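Local structure of DNR protein (2Z69) at residues D36-D41 / S109-F114; H17-P22 / H54-L59; K65-T70 / T102-V107. The protein probably acts as a DNA-binding transcription factor of dissimilative nitrate respiration that responds to nitric oxide, here represented by its sensor domain. All blocks are in the same frame, centred on the assembly; numbering follows the deposited sequence.

Interaction 1: D36-D41 / S109-F114; sequences DLVNLD and SQLFRF
Asp-36 and Arg-113 face each other as a hydrogen-bonded pair at one end of an antiparallel match that runs on to Leu-40 and Ser-109, and their side chains add a salt bridge to it. Arg-113 leaves its backbone with CG anti to N (chi1 161°) and then bends at chi3, which swings the guanidinium back over the neighbouring strand. Arg-113 NE donates to the anti lone pair of Asp-36 OD2 over 3.0 Å, with the oxygen lying in the guanidinium plane; the bond from NH2 to the same oxygen is weak. Val-38 CG2 lies over one face of the guanidinium, 3.5 Å from Arg-113 NH1, so the cation is gripped at an edge and packed from above. On the same side of the sheet, Leu-111 CD1 touches both Leu-40 CD1 (3.6 Å) and Val-38 CG1 (3.8 Å). The other side carries Asn-39 and Gln-110, which run alongside each other in a non-hydrogen-bonded pair. Gln-110 NE2 donates to Asn-39 OD1 at 2.7 Å, in the carbonyl plane, although the two amides are twisted 44° apart. Next to them Leu-37 CD1 reaches Phe-112 CE2 at 4.0 Å. Within this chain strand 36-40 is an edge strand of its sheet; beyond strand 109-115 comes strand 55-59, and Phe-112 packs on Leu-32 of helix 25-33 and edge-to-face with His-10 of helix 6-14.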
loop_
_atom_site.group_PDB
_atom_site.type_symbol
_atom_site.label_atom_id
_atom_site.label_comp_id
_atom_site.label_asym_id
_atom_site.label_seq_id
_atom_site.Cartn_x
_atom_site.Cartn_y
_atom_site.Cartn_z
ATOM N N ASP B 36 -0.726 24.842 6.119
ATOM C CA ASP B 36 0.040 26.064 6.346
ATOM C C ASP B 36 0.616 26.539 5.018
ATOM O O ASP B 36 1.074 25.747 4.218
ATOM C CB ASP B 36 1.229 25.786 7.271
ATOM C CG ASP B 36 0.806 25.283 8.640
ATOM O OD1 ASP B 36 -0.161 25.846 9.204
ATOM O OD2 ASP B 36 1.467 24.346 9.156
ATOM N N LEU B 37 0.629 27.841 4.805
ATOM C CA LEU B 37 1.373 28.418 3.705
ATOM C C LEU B 37 2.839 28.627 4.112
ATOM O O LEU B 37 3.134 29.144 5.220
ATOM C CB LEU B 37 0.755 29.759 3.346
ATOM C CG LEU B 37 1.356 30.405 2.115
ATOM C CD1 LEU B 37 1.015 29.588 0.901
ATOM C CD2 LEU B 37 0.803 31.844 2.034
ATOM N N VAL B 38 3.752 28.217 3.229
ATOM C CA VAL B 38 5.168 28.192 3.581
ATOM C C VAL B 38 5.906 28.983 2.537
ATOM O O VAL B 38 5.758 28.732 1.334
ATOM C CB VAL B 38 5.749 26.731 3.645
ATOM C CG1 VAL B 38 7.266 26.755 3.942
ATOM C CG2 VAL B 38 4.999 25.890 4.670
ATOM N N ASN B 39 6.708 29.931 3.003
ATOM C CA ASN B 39 7.441 30.815 2.110
ATOM C C ASN B 39 8.943 30.626 2.272
ATOM O O ASN B 39 9.445 30.724 3.406
ATOM C CB ASN B 39 7.097 32.252 2.452
ATOM C CG ASN B 39 5.639 32.564 2.251
ATOM O OD1 ASN B 39 5.122 32.448 1.152
ATOM N ND2 ASN B 39 4.987 33.062 3.304
ATOM N N LEU B 40 9.680 30.452 1.163
ATOM C CA LEU B 40 11.122 30.138 1.320
ATOM C C LEU B 40 12.029 30.877 0.388
ATOM O O LEU B 40 11.716 31.003 -0.771
ATOM C CB LEU B 40 11.374 28.633 1.117
ATOM C CG LEU B 40 10.812 27.597 2.106
ATOM C CD1 LEU B 40 11.053 26.215 1.524
ATOM C CD2 LEU B 40 11.370 27.713 3.552
ATOM N N ASP B 41 13.164 31.333 0.904
ATOM C CA ASP B 41 14.197 31.919 0.079
ATOM C C ASP B 41 15.022 30.797 -0.534
ATOM O O ASP B 41 14.967 29.674 -0.063
ATOM C CB ASP B 41 15.083 32.802 0.940
ATOM C CG ASP B 41 14.496 34.174 1.144
ATOM O OD1 ASP B 41 13.639 34.603 0.317
ATOM O OD2 ASP B 41 14.922 34.835 2.114
ATOM N N SER B 109 10.635 30.018 -3.227
ATOM C CA SER B 109 9.564 29.047 -3.451
ATOM C C SER B 109 8.405 29.301 -2.491
ATOM O O SER B 109 8.579 29.914 -1.423
ATOM C CB SER B 109 10.124 27.599 -3.256
ATOM O OG SER B 109 11.207 27.342 -4.164
ATOM N N GLN B 110 7.225 28.811 -2.858
ATOM C CA GLN B 110 6.081 28.890 -1.987
ATOM C C GLN B 110 5.392 27.534 -1.976
ATOM O O GLN B 110 5.230 26.907 -3.020
ATOM C CB GLN B 110 5.103 30.006 -2.433
ATOM C CG GLN B 110 4.035 30.263 -1.394
ATOM C CD GLN B 110 3.173 31.476 -1.688
ATOM O OE1 GLN B 110 2.511 31.527 -2.710
ATOM N NE2 GLN B 110 3.168 32.449 -0.780
ATOM N N LEU B 111 4.967 27.098 -0.793
ATOM C CA LEU B 111 4.370 25.767 -0.642
ATOM C C LEU B 111 3.137 25.771 0.219
ATOM O O LEU B 111 2.922 26.723 0.972
ATOM C CB LEU B 111 5.371 24.760 -0.047
ATOM C CG LEU B 111 6.766 24.803 -0.671
ATOM C CD1 LEU B 111 7.713 25.397 0.384
ATOM C CD2 LEU B 111 7.242 23.437 -1.033
ATOM N N PHE B 112 2.339 24.700 0.086
ATOM C CA PHE B 112 1.331 24.305 1.051
ATOM C C PHE B 112 1.916 23.157 1.834
ATOM O O PHE B 112 2.420 22.220 1.230
ATOM C CB PHE B 112 0.092 23.789 0.327
ATOM C CG PHE B 112 -0.776 24.866 -0.245
ATOM C CD1 PHE B 112 -1.286 24.739 -1.531
ATOM C CD2 PHE B 112 -1.106 25.994 0.510
ATOM C CE1 PHE B 112 -2.119 25.716 -2.084
ATOM C CE2 PHE B 112 -1.948 26.987 -0.023
ATOM C CZ PHE B 112 -2.464 26.843 -1.327
ATOM N N ARG B 113 1.879 23.222 3.159
ATOM C CA ARG B 113 2.301 22.107 4.014
ATOM C C ARG B 113 1.052 21.420 4.512
ATOM O O ARG B 113 0.281 22.024 5.268
ATOM C CB ARG B 113 3.055 22.615 5.235
ATOM C CG ARG B 113 3.144 21.613 6.381
ATOM C CD ARG B 113 4.247 21.964 7.429
ATOM N NE ARG B 113 4.037 23.301 7.944
ATOM C CZ ARG B 113 4.916 24.296 7.926
ATOM N NH1 ARG B 113 6.151 24.142 7.452
ATOM N NH2 ARG B 113 4.545 25.458 8.424
ATOM N N PHE B 114 0.833 20.175 4.107
ATOM C CA PHE B 114 -0.334 19.431 4.567
ATOM C C PHE B 114 0.055 18.461 5.668
ATOM O O PHE B 114 1.054 17.771 5.554
ATOM C CB PHE B 114 -0.918 18.648 3.417
ATOM C CG PHE B 114 -1.414 19.492 2.296
ATOM C CD1 PHE B 114 -0.671 19.643 1.142
ATOM C CD2 PHE B 114 -2.631 20.118 2.375
ATOM C CE1 PHE B 114 -1.142 20.392 0.092
ATOM C CE2 PHE B 114 -3.094 20.879 1.323
ATOM C CZ PHE B 114 -2.341 21.011 0.184
#

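Interaction 2: H17-P22 / H54-L59; sequences HHLFEP and HAFYYL
Phe-20 and Phe-56 approach from opposite directions, and the CZ corner of Phe-20 meets CE2 of Phe-56 at 3.7 Å, close to the plane of the Phe-56 ring. Phe-56 holds its ring between its own backbone N and carbonyl carbon (chi1 67°), and from strand 55-59 this ring meets the loop residues. Leu-19 CD1 adds a looser contact with Phe-56 CE2 at 4.3 Å. Two residues along the strand, Tyr-58 receives Phe-20 CE1 at 4.4 Å from its CD2, while His-17 brings CD2 to the edge of the tyrosine ring, 4.4 Å from Tyr-58 CE2. The contact between the segments is thus wholly van der Waals, made by five buried side chains.

Behind this first shell the loop is held by its own polar bonds. His-17 ND1 accepts a hydrogen bond from the amide N of Leu-19 at 3.0 Å, nearly straight (169°), which fixes the imidazole against the turn. The carbonyl O of His-17 takes two amides, those of Phe-20 and Glu-21, and Leu-19 O is bonded to the hydroxyl of Tyr-119. Further out, Phe-114 meets both phenylalanine rings, Tyr-119 packs edge-to-face with Phe-56, and Leu-28 and Leu-31 of helix 25-33 lie against Phe-20. The arrangement is an aromatic core in which the connection between two N-terminal helices packs against the beta roll of a cyclic nucleotide-binding-type domain, as in CRP-family sensors.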
loop_
_atom_site.group_PDB
_atom_site.type_symbol
_atom_site.label_atom_id
_atom_site.label_comp_id
_atom_site.label_asym_id
_atom_site.label_seq_id
_atom_site.Cartn_x
_atom_site.Cartn_y
_atom_site.Cartn_z
ATOM N N HIS B 17 -4.175 17.484 -9.397
ATOM C CA HIS B 17 -3.137 16.590 -8.936
ATOM C C HIS B 17 -3.683 15.272 -8.369
ATOM O O HIS B 17 -4.589 15.286 -7.535
ATOM C CB HIS B 17 -2.312 17.312 -7.866
ATOM C CG HIS B 17 -1.064 16.586 -7.494
ATOM N ND1 HIS B 17 -1.070 15.465 -6.698
ATOM C CD2 HIS B 17 0.225 16.802 -7.833
ATOM C CE1 HIS B 17 0.165 15.018 -6.558
ATOM N NE2 HIS B 17 0.973 15.819 -7.230
ATOM N N HIS B 18 -3.100 14.146 -8.785
ATOM C CA HIS B 18 -3.586 12.801 -8.400
ATOM C C HIS B 18 -3.760 12.527 -6.894
ATOM O O HIS B 18 -4.518 11.625 -6.530
ATOM C CB HIS B 18 -2.712 11.691 -9.007
ATOM C CG HIS B 18 -1.314 11.662 -8.469
ATOM N ND1 HIS B 18 -0.983 11.040 -7.282
ATOM C CD2 HIS B 18 -0.164 12.209 -8.938
ATOM C CE1 HIS B 18 0.309 11.202 -7.047
ATOM N NE2 HIS B 18 0.831 11.894 -8.045
ATOM N N LEU B 19 -3.070 13.276 -6.022
ATOM C CA LEU B 19 -3.191 13.039 -4.563
ATOM C C LEU B 19 -4.462 13.617 -3.947
ATOM O O LEU B 19 -4.885 13.203 -2.848
ATOM C CB LEU B 19 -1.959 13.559 -3.802
ATOM C CG LEU B 19 -0.752 12.622 -3.810
ATOM C CD1 LEU B 19 0.344 13.126 -2.903
ATOM C CD2 LEU B 19 -1.141 11.188 -3.444
ATOM N N PHE B 20 -5.055 14.575 -4.660
ATOM C CA PHE B 20 -6.188 15.347 -4.173
ATOM C C PHE B 20 -7.384 15.178 -5.092
ATOM O O PHE B 20 -8.495 15.527 -4.720
ATOM C CB PHE B 20 -5.829 16.844 -4.045
ATOM C CG PHE B 20 -4.537 17.098 -3.334
ATOM C CD1 PHE B 20 -3.353 17.257 -4.048
ATOM C CD2 PHE B 20 -4.494 17.144 -1.955
ATOM C CE1 PHE B 20 -2.133 17.487 -3.382
ATOM C CE2 PHE B 20 -3.290 17.346 -1.291
ATOM C CZ PHE B 20 -2.112 17.531 -2.009
ATOM N N GLU B 21 -7.141 14.646 -6.290
ATOM C CA GLU B 21 -8.197 14.428 -7.300
ATOM C C GLU B 21 -9.408 13.620 -6.801
ATOM O O GLU B 21 -10.557 14.078 -6.947
ATOM C CB GLU B 21 -7.597 13.806 -8.580
ATOM C CG GLU B 21 -8.565 12.978 -9.433
ATOM C CD GLU B 21 -9.639 13.818 -10.085
ATOM O OE1 GLU B 21 -9.409 15.037 -10.257
ATOM O OE2 GLU B 21 -10.714 13.264 -10.422
ATOM N N PRO B 22 -9.174 12.418 -6.217
ATOM C CA PRO B 22 -10.337 11.594 -5.819
ATOM C C PRO B 22 -11.130 12.166 -4.632
ATOM O O PRO B 22 -12.221 11.664 -4.311
ATOM C CB PRO B 22 -9.708 10.239 -5.454
ATOM C CG PRO B 22 -8.263 10.303 -5.944
ATOM C CD PRO B 22 -7.898 11.744 -5.907
ATOM N N HIS B 54 5.937 14.946 9.944
ATOM C CA HIS B 54 4.482 15.051 10.167
ATOM C C HIS B 54 3.702 15.627 8.976
ATOM O O HIS B 54 2.491 15.692 9.024
ATOM C CB HIS B 54 4.179 15.932 11.399
ATOM C CG HIS B 54 4.711 15.388 12.683
ATOM N ND1 HIS B 54 4.551 14.075 13.055
ATOM C CD2 HIS B 54 5.372 15.991 13.700
ATOM C CE1 HIS B 54 5.103 13.883 14.239
ATOM N NE2 HIS B 54 5.605 15.031 14.654
ATOM N N ALA B 55 4.378 16.051 7.917
ATOM C CA ALA B 55 3.685 16.754 6.841
ATOM C C ALA B 55 4.270 16.430 5.481
ATOM O O ALA B 55 5.436 16.069 5.391
ATOM C CB ALA B 55 3.748 18.240 7.081
ATOM N N PHE B 56 3.457 16.516 4.431
ATOM C CA PHE B 56 3.987 16.554 3.069
ATOM C C PHE B 56 3.620 17.903 2.435
ATOM O O PHE B 56 2.869 18.673 3.037
ATOM C CB PHE B 56 3.470 15.387 2.231
ATOM C CG PHE B 56 2.009 15.437 1.959
ATOM C CD1 PHE B 56 1.082 15.090 2.957
ATOM C CD2 PHE B 56 1.536 15.773 0.689
ATOM C CE1 PHE B 56 -0.282 15.117 2.706
ATOM C CE2 PHE B 56 0.164 15.813 0.424
ATOM C CZ PHE B 56 -0.746 15.469 1.424
ATOM N N TYR B 57 4.150 18.155 1.235
ATOM C CA TYR B 57 4.169 19.476 0.633
ATOM C C TYR B 57 3.629 19.475 -0.803
ATOM O O TYR B 57 3.847 18.543 -1.564
ATOM C CB TYR B 57 5.586 20.035 0.649
ATOM C CG TYR B 57 6.044 20.280 2.058
ATOM C CD1 TYR B 57 6.518 19.235 2.859
ATOM C CD2 TYR B 57 5.919 21.549 2.620
ATOM C CE1 TYR B 57 6.885 19.476 4.207
ATOM C CE2 TYR B 57 6.252 21.783 3.934
ATOM C CZ TYR B 57 6.759 20.760 4.708
ATOM O OH TYR B 57 7.101 21.061 6.027
ATOM N N TYR B 58 2.873 20.516 -1.133
ATOM C CA TYR B 58 2.605 20.834 -2.524
ATOM C C TYR B 58 3.404 22.088 -2.879
ATOM O O TYR B 58 3.344 23.100 -2.161
ATOM C CB TYR B 58 1.125 21.070 -2.710
ATOM C CG TYR B 58 0.728 21.474 -4.099
ATOM C CD1 TYR B 58 0.587 22.822 -4.412
ATOM C CD2 TYR B 58 0.505 20.525 -5.087
ATOM C CE1 TYR B 58 0.222 23.239 -5.661
ATOM C CE2 TYR B 58 0.109 20.932 -6.385
ATOM C CZ TYR B 58 -0.020 22.301 -6.640
ATOM O OH TYR B 58 -0.363 22.774 -7.850
ATOM N N LEU B 59 4.153 22.022 -3.974
ATOM C CA LEU B 59 4.988 23.154 -4.401
ATOM C C LEU B 59 4.182 24.074 -5.328
ATOM O O LEU B 59 3.940 23.766 -6.503
ATOM C CB LEU B 59 6.283 22.627 -5.088
ATOM C CG LEU B 59 7.417 23.574 -5.466
ATOM C CD1 LEU B 59 7.830 24.460 -4.316
ATOM C CD2 LEU B 59 8.607 22.772 -6.009
#

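Interaction 3: K65-T70 / T102-V107; sequences KIYRLT and TAQAVV
Lys-65 to Tyr-67 pair antiparallel with Gln-104 to Thr-102, the short strand axes coming within 4.8 Å at 142°, and four backbone hydrogen bonds flank the non-hydrogen-bonded pair of Ile-66 and Ala-103. This is an inner pairing of one sheet of the cupin-like beta roll of the cyclic nucleotide-binding domain, with strands 45-47 and 75-82 on its outer sides. Tyr-67 places its ring between the backbone N and the carbonyl carbon (chi1 63°), standing it over Thr-102. The threonine CB sits 4.2 Å from the centroid of the Tyr-67 ring and only 18° off the normal, a CH-pi contact displaced toward the rim, while Thr-102 CG2 comes to 3.6 Å from the Tyr-67 hydroxyl OH. On the same face Lys-65 extends alongside Gln-104, and Lys-65 CG rests 3.7 Å from Val-106 CG1; the ammonium goes on to a salt bridge with Glu-75. The reverse face is plainer, Ile-66 CG1 touching Ala-103 CB at 4.0 Å. Here the second subunit comes close: its Leu-151 packs on Ile-66, and Arg-68 NH2 bonds to the carbonyl of its Ile-145. At the Tyr-67 end a water ties the strands together, donating to Tyr-67 O and accepting from Leu-69 N, each at 3.1 Å, and accepting at 2.7 Å from Thr-102 OG1, which is also bonded to Gln-49 N.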
loop_
_atom_site.group_PDB
_atom_site.type_symbol
_atom_site.label_atom_id
_atom_site.label_comp_id
_atom_site.label_asym_id
_atom_site.label_seq_id
_atom_site.Cartn_x
_atom_site.Cartn_y
_atom_site.Cartn_z
ATOM N N LYS B 65 15.072 20.704 -4.088
ATOM C CA LYS B 65 15.872 19.503 -4.273
ATOM C C LYS B 65 15.859 18.643 -3.003
ATOM O O LYS B 65 15.811 19.166 -1.859
ATOM C CB LYS B 65 17.310 19.825 -4.706
ATOM C CG LYS B 65 18.186 20.489 -3.633
ATOM C CD LYS B 65 19.663 20.388 -4.006
ATOM C CE LYS B 65 20.499 21.183 -2.993
ATOM N NZ LYS B 65 22.003 21.177 -3.229
ATOM N N ILE B 66 15.901 17.325 -3.186
ATOM C CA ILE B 66 15.810 16.407 -2.040
ATOM C C ILE B 66 17.018 15.458 -2.036
ATOM O O ILE B 66 17.275 14.797 -3.018
ATOM C CB ILE B 66 14.428 15.618 -2.062
ATOM C CG1 ILE B 66 13.259 16.632 -2.095
ATOM C CG2 ILE B 66 14.333 14.616 -0.893
ATOM C CD1 ILE B 66 11.940 16.049 -1.890
ATOM N N TYR B 67 17.750 15.401 -0.925
ATOM C CA TYR B 67 19.043 14.704 -0.845
ATOM C C TYR B 67 19.346 14.184 0.562
ATOM O O TYR B 67 18.822 14.722 1.535
ATOM C CB TYR B 67 20.199 15.645 -1.257
ATOM C CG TYR B 67 20.385 16.874 -0.353
ATOM C CD1 TYR B 67 19.649 18.015 -0.567
ATOM C CD2 TYR B 67 21.316 16.878 0.708
ATOM C CE1 TYR B 67 19.794 19.142 0.233
ATOM C CE2 TYR B 67 21.478 18.022 1.517
ATOM C CZ TYR B 67 20.701 19.149 1.252
ATOM O OH TYR B 67 20.802 20.303 1.992
ATOM N N ARG B 68 20.197 13.162 0.679
ATOM C CA ARG B 68 20.772 12.809 1.977
ATOM C C ARG B 68 22.266 13.157 1.987
ATOM O O ARG B 68 23.012 12.829 1.036
ATOM C CB ARG B 68 20.648 11.312 2.281
ATOM C CG ARG B 68 19.272 10.672 2.057
ATOM C CD ARG B 68 19.455 9.226 1.576
ATOM N NE ARG B 68 18.296 8.360 1.816
ATOM C CZ ARG B 68 18.300 7.306 2.635
ATOM N NH1 ARG B 68 19.393 6.970 3.308
ATOM N NH2 ARG B 68 17.207 6.575 2.789
ATOM N N LEU B 69 22.706 13.790 3.075
ATOM C CA LEU B 69 24.102 14.122 3.270
ATOM C C LEU B 69 24.796 12.935 3.896
ATOM O O LEU B 69 24.288 12.319 4.839
ATOM C CB LEU B 69 24.238 15.359 4.140
ATOM N N THR B 70 25.953 12.596 3.344
ATOM C CA THR B 70 26.693 11.432 3.770
ATOM C C THR B 70 27.674 11.816 4.901
ATOM O O THR B 70 27.978 12.997 5.081
ATOM C CB THR B 70 27.435 10.759 2.568
ATOM O OG1 THR B 70 28.655 11.460 2.273
ATOM C CG2 THR B 70 26.513 10.698 1.319
ATOM N N THR B 102 16.699 15.565 3.293
ATOM C CA THR B 102 16.534 17.018 3.472
ATOM C C THR B 102 15.963 17.548 2.180
ATOM O O THR B 102 16.303 17.056 1.118
ATOM C CB THR B 102 17.943 17.658 3.678
ATOM O OG1 THR B 102 18.531 17.134 4.877
ATOM C CG2 THR B 102 17.921 19.148 3.733
ATOM N N ALA B 103 15.113 18.564 2.271
ATOM C CA ALA B 103 14.502 19.204 1.091
ATOM C C ALA B 103 14.871 20.670 1.205
ATOM O O ALA B 103 14.643 21.281 2.258
ATOM C CB ALA B 103 13.005 19.044 1.117
ATOM N N GLN B 104 15.453 21.220 0.137
ATOM C CA GLN B 104 15.985 22.586 0.138
ATOM C C GLN B 104 15.502 23.311 -1.095
ATOM O O GLN B 104 15.563 22.767 -2.191
ATOM C CB GLN B 104 17.531 22.573 0.133
ATOM C CG GLN B 104 18.194 23.970 0.336
ATOM C CD GLN B 104 19.730 23.898 0.427
ATOM O OE1 GLN B 104 20.380 24.709 1.089
ATOM N NE2 GLN B 104 20.287 22.927 -0.204
ATOM N N ALA B 105 15.060 24.547 -0.940
ATOM C CA ALA B 105 14.629 25.341 -2.080
ATOM C C ALA B 105 15.868 25.749 -2.866
ATOM O O ALA B 105 16.860 26.195 -2.286
ATOM C CB ALA B 105 13.871 26.569 -1.607
ATOM N N VAL B 106 15.841 25.553 -4.175
ATOM C CA VAL B 106 16.938 26.014 -5.015
ATOM C C VAL B 106 16.644 27.394 -5.667
ATOM O O VAL B 106 17.542 27.977 -6.243
ATOM C CB VAL B 106 17.336 25.002 -6.084
ATOM C CG1 VAL B 106 17.412 23.581 -5.497
ATOM C CG2 VAL B 106 16.379 25.044 -7.187
ATOM N N VAL B 107 15.405 27.886 -5.558
ATOM C CA VAL B 107 15.003 29.281 -5.902
ATOM C C VAL B 107 13.933 29.715 -4.872
ATOM O O VAL B 107 13.429 28.865 -4.148
ATOM C CB VAL B 107 14.398 29.397 -7.324
ATOM C CG1 VAL B 107 15.430 29.042 -8.401
ATOM C CG2 VAL B 107 13.185 28.523 -7.458
HETATM O O HOH W 1 20.190 15.126 4.301
#

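Overall arrangement
Interactions 1 and 2 share a sheet: strands 109-115 and 55-59 are neighbours in it, joined by probable backbone hydrogen bonds from Phe-112 N to Tyr-58 O and from Phe-114 N to Phe-56 O. Interaction 1 lies at one margin of that sheet and mixes strand pairing with polar side-chain bonds, whereas the fully buried interaction 2, close to the centre of the chain, is aromatic and apolar. Interaction 3 belongs to the other sheet, about 19 Å from interaction 2 between centres; like interaction 1 it is partly buried, but it also meets the second subunit. Leu-40 and Asp-41 of interaction 1 touch Ala-105 of interaction 3, a point where the two sheets meet.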